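Local structure of endonuclease and methylase LlaGI (Lactococcus lactis, 5FFJ) at residues 1214-1219 with 1227-1232; 1233-1238 with 1272-1277. The protein recognises a specific DNA sequence and, as a Type ISP restriction-modification enzyme, probably methylates it or uses ATP-driven translocation to bring about DNA cleavage. All blocks are in the same frame, centred on the assembly; numbering follows the deposited sequence.

Both contacts belong to the C-terminal specificity region and follow one another along the chain, their centres about 17 Å apart. Contact 1 is a short beta hairpin near the surface: its Arg-1227 end is exposed, while Asn-1230 and Ile-1231 at the other end are buried. It relies on backbone hydrogen bonds, an asparagine side-chain amide and an arginine stacked on phenylalanine. Contact 2, smaller but mostly buried, joins helices 1234-1243 and 1270-1285 through aliphatic carbon, a glycine and a carbonyl. Strand 1228-1229 leads into the first of these helices, and the two sites meet directly: Arg-1215 forms a salt bridge to Asp-1234, and Ile-1231 packs on Phe-1237.

Contact 1 (1214-1219 with 1227-1232); sequences PRFTYE and RTDNIV
Two backbone hydrogen bonds pair Thr-1217 with Thr-1228 in this antiparallel hairpin: Thr-1217 N donates to Thr-1228 O (3.0 Å), whereas the bond from Thr-1228 N to Thr-1217 O is weak. Asn-1230 N reaches Arg-1215 O at 3.2 Å. Asn-1230 extends its CG opposite the backbone N (chi1 -169°), which carries the amide to Pro-1214; Pro-1214 O lies in the amide plane and accepts from Asn-1230 ND2 at 3.0 Å. The same amide also bonds to Ser-1055 and Val-1056, so an asparagine, donor and acceptor at once, suits this buried spot.

On the face carrying Phe-1216 and Asp-1229, two arginines sandwich the phenyl ring. Arg-1215 CG sits over the centre of one side; on the other, the Arg-1227 guanidinium lies flat, planes 11° apart, with CZ 4.1 Å from the Phe-1216 ring centroid in a cation-pi stack. Bends at chi2 and chi3 fold Arg-1227 over the ring, its CD in CH-pi contact and its CG alongside Tyr-1218 CE1 (3.5 Å). Asp-1229 OD1 lies at the ring edge by CE1. Replacing Phe-1216 with an alanine would probably deprive the Arg-1227 guanidinium of its platform and let it turn.

Arg-1215 NH1 forms a long salt bridge to Asp-1229 OD1 (3.5 Å), while its NH2 pairs with Asp-1234. Both carboxylates probably offset the charge of Arg-1215, while Arg-1227 meets the ring's pi face.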
loop_
_atom_site.group_PDB
_atom_site.type_symbol
_atom_site.label_atom_id
_atom_site.label_comp_id
_atom_site.label_asym_id
_atom_site.label_seq_id
_atom_site.Cartn_x
_atom_site.Cartn_y
_atom_site.Cartn_z
ATOM N N PRO A 1214 3.694 19.075 -35.374
ATOM C CA PRO A 1214 3.304 18.462 -36.648
ATOM C C PRO A 1214 3.728 19.268 -37.867
ATOM O O PRO A 1214 3.816 20.494 -37.809
ATOM C CB PRO A 1214 1.778 18.395 -36.548
ATOM C CG PRO A 1214 1.415 19.496 -35.631
ATOM C CD PRO A 1214 2.526 19.576 -34.629
ATOM N N ARG A 1215 3.990 18.564 -38.962
ATOM C CA ARG A 1215 4.339 19.198 -40.225
ATOM C C ARG A 1215 3.073 19.649 -40.938
ATOM O O ARG A 1215 3.075 20.650 -41.656
ATOM C CB ARG A 1215 5.137 18.230 -41.103
ATOM C CG ARG A 1215 5.462 18.744 -42.499
ATOM C CD ARG A 1215 6.368 19.965 -42.458
ATOM N NE ARG A 1215 6.715 20.431 -43.799
ATOM C CZ ARG A 1215 5.950 21.226 -44.544
ATOM N NH1 ARG A 1215 4.779 21.656 -44.091
ATOM N NH2 ARG A 1215 6.357 21.594 -45.751
ATOM N N PHE A 1216 1.993 18.903 -40.721
ATOM C CA PHE A 1216 0.718 19.173 -41.372
ATOM C C PHE A 1216 -0.436 19.164 -40.377
ATOM O O PHE A 1216 -0.360 18.529 -39.325
ATOM C CB PHE A 1216 0.444 18.135 -42.464
ATOM C CG PHE A 1216 1.456 18.128 -43.573
ATOM C CD1 PHE A 1216 1.863 19.307 -44.172
ATOM C CD2 PHE A 1216 1.993 16.934 -44.024
ATOM C CE1 PHE A 1216 2.791 19.294 -45.197
ATOM C CE2 PHE A 1216 2.919 16.916 -45.044
ATOM C CZ PHE A 1216 3.318 18.097 -45.632
ATOM N N THR A 1217 -1.502 19.878 -40.723
ATOM C CA THR A 1217 -2.775 19.772 -40.020
ATOM C C THR A 1217 -3.873 19.520 -41.043
ATOM O O THR A 1217 -3.810 20.029 -42.162
ATOM C CB THR A 1217 -3.095 21.035 -39.211
ATOM O OG1 THR A 1217 -2.898 22.195 -40.029
ATOM C CG2 THR A 1217 -2.199 21.119 -37.988
ATOM N N TYR A 1218 -4.877 18.733 -40.658
ATOM C CA TYR A 1218 -5.922 18.308 -41.585
ATOM C C TYR A 1218 -7.296 18.856 -41.210
ATOM O O TYR A 1218 -7.514 19.315 -40.088
ATOM C CB TYR A 1218 -5.980 16.780 -41.650
ATOM C CG TYR A 1218 -4.805 16.158 -42.364
ATOM C CD1 TYR A 1218 -4.827 15.970 -43.738
ATOM C CD2 TYR A 1218 -3.672 15.762 -41.665
ATOM C CE1 TYR A 1218 -3.759 15.404 -44.397
ATOM C CE2 TYR A 1218 -2.595 15.194 -42.318
ATOM C CZ TYR A 1218 -2.645 15.019 -43.684
ATOM O OH TYR A 1218 -1.578 14.454 -44.344
ATOM N N GLU A 1219 -8.219 18.791 -42.165
ATOM C CA GLU A 1219 -9.565 19.314 -41.987
ATOM C C GLU A 1219 -10.602 18.448 -42.695
ATOM O O GLU A 1219 -10.373 17.972 -43.807
ATOM C CB GLU A 1219 -9.647 20.747 -42.510
ATOM C CG GLU A 1219 -9.650 21.811 -41.424
ATOM C CD GLU A 1219 -9.600 23.218 -41.989
ATOM O OE1 GLU A 1219 -9.342 23.368 -43.202
ATOM O OE2 GLU A 1219 -9.822 24.176 -41.218
ATOM N N ARG A 1227 -5.462 19.294 -46.334
ATOM C CA ARG A 1227 -4.053 19.394 -45.963
ATOM C C ARG A 1227 -3.621 20.848 -45.817
ATOM O O ARG A 1227 -3.856 21.667 -46.707
ATOM C CB ARG A 1227 -3.178 18.693 -47.004
ATOM C CG ARG A 1227 -2.117 17.771 -46.422
ATOM C CD ARG A 1227 -0.816 18.494 -46.142
ATOM N NE ARG A 1227 -0.169 18.968 -47.363
ATOM C CZ ARG A 1227 0.479 18.186 -48.221
ATOM N NH1 ARG A 1227 0.560 16.880 -48.007
ATOM N NH2 ARG A 1227 1.040 18.711 -49.302
ATOM N N THR A 1228 -2.983 21.159 -44.692
ATOM C CA THR A 1228 -2.527 22.512 -44.407
ATOM C C THR A 1228 -1.100 22.491 -43.880
ATOM O O THR A 1228 -0.761 21.688 -43.011
ATOM C CB THR A 1228 -3.430 23.210 -43.372
ATOM O OG1 THR A 1228 -4.804 23.069 -43.753
ATOM C CG2 THR A 1228 -3.084 24.684 -43.269
ATOM N N ASP A 1229 -0.265 23.377 -44.413
ATOM C CA ASP A 1229 1.099 23.525 -43.925
ATOM C C ASP A 1229 1.101 24.166 -42.542
ATOM O O ASP A 1229 0.670 25.307 -42.384
ATOM C CB ASP A 1229 1.932 24.369 -44.894
ATOM C CG ASP A 1229 2.248 23.640 -46.186
ATOM O OD1 ASP A 1229 2.095 22.401 -46.234
ATOM O OD2 ASP A 1229 2.661 24.310 -47.157
ATOM N N ASN A 1230 1.579 23.426 -41.545
ATOM C CA ASN A 1230 1.692 23.953 -40.189
ATOM C C ASN A 1230 2.996 24.727 -40.005
ATOM O O ASN A 1230 3.250 25.286 -38.939
ATOM C CB ASN A 1230 1.606 22.824 -39.159
ATOM C CG ASN A 1230 1.443 23.341 -37.738
ATOM O OD1 ASN A 1230 0.629 24.227 -37.476
ATOM N ND2 ASN A 1230 2.229 22.795 -36.815
ATOM N N ILE A 1231 3.816 24.756 -41.051
ATOM C CA ILE A 1231 5.096 25.452 -41.018
ATOM C C ILE A 1231 5.446 25.873 -42.442
ATOM O O ILE A 1231 4.982 25.256 -43.399
ATOM C CB ILE A 1231 6.209 24.562 -40.415
ATOM C CG1 ILE A 1231 7.528 25.334 -40.303
ATOM C CG2 ILE A 1231 6.394 23.302 -41.247
ATOM C CD1 ILE A 1231 8.582 24.616 -39.484
ATOM N N VAL A 1232 6.249 26.923 -42.580
ATOM C CA VAL A 1232 6.561 27.491 -43.891
ATOM C C VAL A 1232 7.027 26.443 -44.900
ATOM O O VAL A 1232 6.357 26.203 -45.905
ATOM C CB VAL A 1232 7.652 28.574 -43.788
ATOM C CG1 VAL A 1232 7.996 29.118 -45.172
ATOM C CG2 VAL A 1232 7.199 29.703 -42.875
#

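Contact 2 (1233-1238 with 1272-1277)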
loop_
_atom_site.group_PDB
_atom_site.type_symbol
_atom_site.label_atom_id
_atom_site.label_comp_id
_atom_site.label_asym_id
_atom_site.label_seq_id
_atom_site.Cartn_x
_atom_site.Cartn_y
_atom_site.Cartn_z
ATOM N N SER A 1233 8.175 25.830 -44.627
ATOM C CA SER A 1233 8.819 24.933 -45.582
ATOM C C SER A 1233 9.442 23.706 -44.918
ATOM O O SER A 1233 9.618 23.667 -43.699
ATOM C CB SER A 1233 9.899 25.694 -46.351
ATOM O OG SER A 1233 10.847 26.253 -45.457
ATOM N N ASP A 1234 9.772 22.709 -45.734
ATOM C CA ASP A 1234 10.532 21.554 -45.268
ATOM C C ASP A 1234 11.875 22.004 -44.702
ATOM O O ASP A 1234 12.333 21.487 -43.685
ATOM C CB ASP A 1234 10.759 20.551 -46.404
ATOM C CG ASP A 1234 9.520 19.742 -46.729
ATOM O OD1 ASP A 1234 8.400 20.230 -46.472
ATOM O OD2 ASP A 1234 9.669 18.614 -47.246
ATOM N N ASP A 1235 12.498 22.969 -45.372
ATOM C CA ASP A 1235 13.799 23.476 -44.954
ATOM C C ASP A 1235 13.743 24.034 -43.537
ATOM O O ASP A 1235 14.637 23.784 -42.729
ATOM C CB ASP A 1235 14.294 24.551 -45.926
ATOM C CG ASP A 1235 14.865 23.965 -47.204
ATOM O OD1 ASP A 1235 14.509 22.818 -47.547
ATOM O OD2 ASP A 1235 15.671 24.653 -47.866
ATOM N N GLU A 1236 12.688 24.783 -43.235
ATOM C CA GLU A 1236 12.510 25.336 -41.898
ATOM C C GLU A 1236 12.222 24.220 -40.901
ATOM O O GLU A 1236 12.711 24.238 -39.775
ATOM C CB GLU A 1236 11.375 26.360 -41.880
ATOM C CG GLU A 1236 11.254 27.131 -40.572
ATOM C CD GLU A 1236 12.473 27.988 -40.282
ATOM O OE1 GLU A 1236 13.228 28.295 -41.230
ATOM O OE2 GLU A 1236 12.680 28.350 -39.103
ATOM N N PHE A 1237 11.422 23.252 -41.331
ATOM C CA PHE A 1237 11.068 22.109 -40.496
ATOM C C PHE A 1237 12.308 21.336 -40.060
ATOM O O PHE A 1237 12.506 21.083 -38.872
ATOM C CB PHE A 1237 10.110 21.184 -41.250
ATOM C CG PHE A 1237 9.564 20.060 -40.418
ATOM C CD1 PHE A 1237 8.513 20.279 -39.545
ATOM C CD2 PHE A 1237 10.095 18.784 -40.514
ATOM C CE1 PHE A 1237 8.003 19.248 -38.781
ATOM C CE2 PHE A 1237 9.587 17.749 -39.752
ATOM C CZ PHE A 1237 8.539 17.980 -38.887
ATOM N N TYR A 1238 13.143 20.964 -41.025
ATOM C CA TYR A 1238 14.341 20.191 -40.724
ATOM C C TYR A 1238 15.412 21.050 -40.056
ATOM O O TYR A 1238 16.265 20.529 -39.338
ATOM C CB TYR A 1238 14.891 19.542 -41.996
ATOM C CG TYR A 1238 13.951 18.512 -42.580
ATOM C CD1 TYR A 1238 13.587 17.390 -41.848
ATOM C CD2 TYR A 1238 13.427 18.660 -43.856
ATOM C CE1 TYR A 1238 12.726 16.446 -42.369
ATOM C CE2 TYR A 1238 12.563 17.719 -44.385
ATOM C CZ TYR A 1238 12.217 16.615 -43.637
ATOM O OH TYR A 1238 11.359 15.673 -44.156
ATOM N N LYS A 1272 23.573 24.359 -43.067
ATOM C CA LYS A 1272 24.211 23.137 -42.592
ATOM C C LYS A 1272 23.301 22.419 -41.596
ATOM O O LYS A 1272 23.253 21.189 -41.562
ATOM C CB LYS A 1272 25.563 23.449 -41.946
ATOM N N TYR A 1273 22.584 23.194 -40.785
ATOM C CA TYR A 1273 21.625 22.629 -39.840
ATOM C C TYR A 1273 20.497 21.918 -40.580
ATOM O O TYR A 1273 19.978 20.906 -40.112
ATOM C CB TYR A 1273 21.053 23.716 -38.926
ATOM C CG TYR A 1273 22.046 24.230 -37.913
ATOM C CD1 TYR A 1273 22.118 23.678 -36.642
ATOM C CD2 TYR A 1273 22.921 25.260 -38.229
ATOM C CE1 TYR A 1273 23.029 24.142 -35.712
ATOM C CE2 TYR A 1273 23.838 25.729 -37.304
ATOM C CZ TYR A 1273 23.885 25.166 -36.049
ATOM O OH TYR A 1273 24.799 25.630 -35.132
ATOM N N VAL A 1274 20.126 22.453 -41.738
ATOM C CA VAL A 1274 19.075 21.854 -42.547
ATOM C C VAL A 1274 19.538 20.508 -43.081
ATOM O O VAL A 1274 18.806 19.520 -43.028
ATOM C CB VAL A 1274 18.682 22.754 -43.731
ATOM C CG1 VAL A 1274 17.452 22.197 -44.432
ATOM C CG2 VAL A 1274 18.422 24.176 -43.257
ATOM N N GLU A 1275 20.764 20.489 -43.595
ATOM C CA GLU A 1275 21.370 19.282 -44.147
ATOM C C GLU A 1275 21.301 18.125 -43.154
ATOM O O GLU A 1275 20.689 17.092 -43.428
ATOM C CB GLU A 1275 22.827 19.555 -44.530
ATOM C CG GLU A 1275 23.268 18.928 -45.840
ATOM C CD GLU A 1275 24.757 19.091 -46.084
ATOM O OE1 GLU A 1275 25.553 18.524 -45.305
ATOM O OE2 GLU A 1275 25.132 19.794 -47.047
ATOM N N ILE A 1276 21.927 18.313 -41.997
ATOM C CA ILE A 1276 21.985 17.272 -40.981
ATOM C C ILE A 1276 20.603 17.033 -40.390
ATOM O O ILE A 1276 20.302 15.939 -39.911
ATOM C CB ILE A 1276 22.987 17.643 -39.872
ATOM C CG1 ILE A 1276 24.392 17.723 -40.475
ATOM C CG2 ILE A 1276 22.945 16.626 -38.732
ATOM C CD1 ILE A 1276 25.449 18.182 -39.520
ATOM N N GLY A 1277 19.764 18.062 -40.429
ATOM C CA GLY A 1277 18.380 17.919 -40.023
ATOM C C GLY A 1277 17.686 16.881 -40.881
ATOM O O GLY A 1277 16.960 16.024 -40.374
#
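Chi1 of -172° turns Val-1274 CG1 away from its own backbone N and onto the first turn of helix 1234-1243, where it meets Asp-1235 O at 3.7 Å. The second methyl, CG2, approaches the same carbonyl, so both methyls of the branched valine rest against it from one side. Tyr-1238 has CG anti to its carbonyl carbon (chi1 -65°); its CB faces helix 1270-1285 near Val-1274 O, while the ring leads away toward Arg-1278 and Ser-1281.

The closest approach is made by backbone: Gly-1277 CA lies 3.4 Å from Tyr-1238 O in a CA-H...O contact. With no side chain, Gly-1277 suits a place where the backbones come this close. On the exposed side, the carboxylate of Asp-1235 pairs with Arg-1278, adding a salt bridge between the two helices beside a junction made of methyls and backbone carbonyls.

Ser-1233 starts the first helix as its N-cap, OG accepting from Glu-1236 N at 3.2 Å; the short hydroxyl side chain can fold back to reach that amide. With segment axes 8.5 Å apart at closest and inclined at 82°, the arrangement is a nearly perpendicular helix-helix crossing with a glycine at the close point, within the Type ISP specificity region.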